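Local atomic coordinates of N-ACETYLMURAMOYL-L-ALANINE AMIDASE CwlV (Paenibacillus polymyxa, PDB entry 1JWQ), a protein that probably cleaves, through its zinc-containing catalytic domain, the amide bond between N-acetylmuramic acid and L-alanine in bacterial cell-wall peptidoglycan. Residues K110-A113 against P114-L118. Numbering follows the deposited sequence.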
ATOM      1  N   LYS A 110       8.208  10.168   0.051  1.00 12.44           N
ATOM      2  CA  LYS A 110       8.578  11.320   0.874  1.00 11.84           C
ATOM      3  C   LYS A 110       7.810  11.360   2.200  1.00 12.56           C
ATOM      4  O   LYS A 110       8.372  11.688   3.247  1.00 14.98           O
ATOM      5  CB  LYS A 110       8.322  12.615   0.093  1.00 13.32           C
ATOM      6  CG  LYS A 110       8.764  13.891   0.804  1.00 13.59           C
ATOM      7  CD  LYS A 110       8.418  15.127  -0.019  1.00 18.94           C
ATOM      8  CE  LYS A 110       9.120  16.373   0.515  1.00 23.73           C
ATOM      9  NZ  LYS A 110       8.912  16.570   1.976  1.00 27.38           N
ATOM     10  N   TYR A 111       6.529  11.017   2.162  1.00 12.85           N
ATOM     11  CA  TYR A 111       5.713  11.045   3.375  1.00 14.41           C
ATOM     12  C   TYR A 111       5.496   9.678   4.000  1.00 14.56           C
ATOM     13  O   TYR A 111       5.365   9.542   5.220  1.00 15.27           O
ATOM     14  CB  TYR A 111       4.363  11.692   3.070  1.00 16.20           C
ATOM     15  CG  TYR A 111       4.513  13.096   2.548  1.00 16.53           C
ATOM     16  CD1 TYR A 111       4.586  13.348   1.178  1.00 16.81           C
ATOM     17  CD2 TYR A 111       4.655  14.170   3.427  1.00 17.13           C
ATOM     18  CE1 TYR A 111       4.803  14.639   0.696  1.00 17.63           C
ATOM     19  CE2 TYR A 111       4.872  15.456   2.958  1.00 17.05           C
ATOM     20  CZ  TYR A 111       4.947  15.684   1.593  1.00 17.67           C
ATOM     21  OH  TYR A 111       5.173  16.959   1.129  1.00 18.63           O
ATOM     22  N   PHE A 112       5.467   8.664   3.151  1.00 14.18           N
ATOM     23  CA  PHE A 112       5.254   7.292   3.582  1.00 13.99           C
ATOM     24  C   PHE A 112       6.447   6.697   4.342  1.00 14.26           C
ATOM     25  O   PHE A 112       6.297   6.197   5.459  1.00 12.97           O
ATOM     26  CB  PHE A 112       4.920   6.455   2.340  1.00 13.96           C
ATOM     27  CG  PHE A 112       5.047   4.976   2.536  1.00 13.77           C
ATOM     28  CD1 PHE A 112       5.822   4.222   1.659  1.00 11.67           C
ATOM     29  CD2 PHE A 112       4.372   4.328   3.564  1.00 13.54           C
ATOM     30  CE1 PHE A 112       5.921   2.844   1.801  1.00 11.39           C
ATOM     31  CE2 PHE A 112       4.465   2.949   3.713  1.00 10.99           C
ATOM     32  CZ  PHE A 112       5.237   2.206   2.833  1.00 11.27           C
ATOM     33  N   ALA A 113       7.630   6.764   3.741  1.00 14.40           N
ATOM     34  CA  ALA A 113       8.829   6.198   4.348  1.00 15.26           C
ATOM     35  C   ALA A 113       9.137   6.675   5.770  1.00 14.49           C
ATOM     36  O   ALA A 113       9.322   5.861   6.674  1.00 15.07           O
ATOM     37  CB  ALA A 113      10.033   6.442   3.433  1.00 16.42           C
ATOM     38  N   PRO A 114       9.205   7.998   5.990  1.00 15.15           N
ATOM     39  CA  PRO A 114       9.500   8.498   7.338  1.00 14.80           C
ATOM     40  C   PRO A 114       8.460   8.063   8.365  1.00 14.46           C
ATOM     41  O   PRO A 114       8.773   7.900   9.544  1.00 15.66           O
ATOM     42  CB  PRO A 114       9.512  10.014   7.149  1.00 15.38           C
ATOM     43  CG  PRO A 114       9.954  10.171   5.724  1.00 16.80           C
ATOM     44  CD  PRO A 114       9.143   9.109   5.026  1.00 15.63           C
ATOM     45  N   ALA A 115       7.224   7.874   7.913  1.00 14.01           N
ATOM     46  CA  ALA A 115       6.146   7.464   8.806  1.00 14.80           C
ATOM     47  C   ALA A 115       6.336   6.062   9.380  1.00 13.92           C
ATOM     48  O   ALA A 115       5.935   5.801  10.510  1.00 12.90           O
ATOM     49  CB  ALA A 115       4.798   7.563   8.086  1.00 12.52           C
ATOM     50  N   THR A 116       6.935   5.152   8.617  1.00 14.86           N
ATOM     51  CA  THR A 116       7.144   3.802   9.133  1.00 15.62           C
ATOM     52  C   THR A 116       8.269   3.808  10.163  1.00 17.31           C
ATOM     53  O   THR A 116       8.270   3.012  11.103  1.00 17.43           O
ATOM     54  CB  THR A 116       7.519   2.794   8.023  1.00 13.69           C
ATOM     55  OG1 THR A 116       8.855   3.044   7.571  1.00 15.10           O
ATOM     56  CG2 THR A 116       6.553   2.906   6.849  1.00 12.24           C
ATOM     57  N   GLY A 117       9.224   4.715   9.978  1.00 19.05           N
ATOM     58  CA  GLY A 117      10.347   4.800  10.894  1.00 19.20           C
ATOM     59  C   GLY A 117      11.260   3.597  10.756  1.00 18.82           C
ATOM     60  O   GLY A 117      12.178   3.411  11.552  1.00 20.75           O
ATOM     61  N   LEU A 118      11.004   2.773   9.746  1.00 16.16           N
ATOM     62  CA  LEU A 118      11.813   1.585   9.506  1.00 14.63           C
ATOM     63  C   LEU A 118      12.931   1.940   8.533  1.00 15.02           C
ATOM     64  O   LEU A 118      12.978   3.056   8.012  1.00 14.10           O
ATOM     65  CB  LEU A 118      10.945   0.469   8.925  1.00 14.51           C
ATOM     66  CG  LEU A 118       9.684   0.129   9.728  1.00 13.63           C
ATOM     67  CD1 LEU A 118       8.867  -0.912   8.970  1.00 13.95           C
ATOM     68  CD2 LEU A 118      10.068  -0.390  11.111  1.00 13.36           C
TER
HETATM   69  O   HOH W   1      11.350   4.280   6.015  1.00 21.52           O
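The carbonyl oxygen of A113 gathers several donors where helix 102-116 runs out. T116 OG1 donates to A113 O over 3.0 Å from within the carbonyl plane, while T116 N, 3.2 Å from A113 O, approaches from above that plane. A water 2.7 Å from A113 O donates as well and reaches on to the carbonyl of L118; G117 N adds a weak bond. T116 places its hydroxyl between its backbone N and carbonyl carbon (chi1 72°), which turns OG1 back over the last turn and lets it accept from L118 N, 3.1 Å from T116 OG1 and nearly straight at 166°. This is an ST turn, closing the helix of a beta-alpha-beta unit between strands 92-96 and 120-125, with G117 leaving the helix at positive phi (70°). OG1 also bonds to T92 of strand 92-96. A valine in place of T116 would take the hydroxyl from A113 O and would probably leave L118 N without its acceptor and the T92 hydroxyl without this partner, freeing the chain after the helix to shift. P114 has no N-H to offer K110 O one turn back, and the helix kinks there; instead P114 CG lies 3.3 Å from K110 O. T116 CG2 leans obliquely against the F112 ring, 3.8 Å from F112 CE2, and F112 continues inward onto V164 and I168 of helix 158-176 and L141 of strand 138-145.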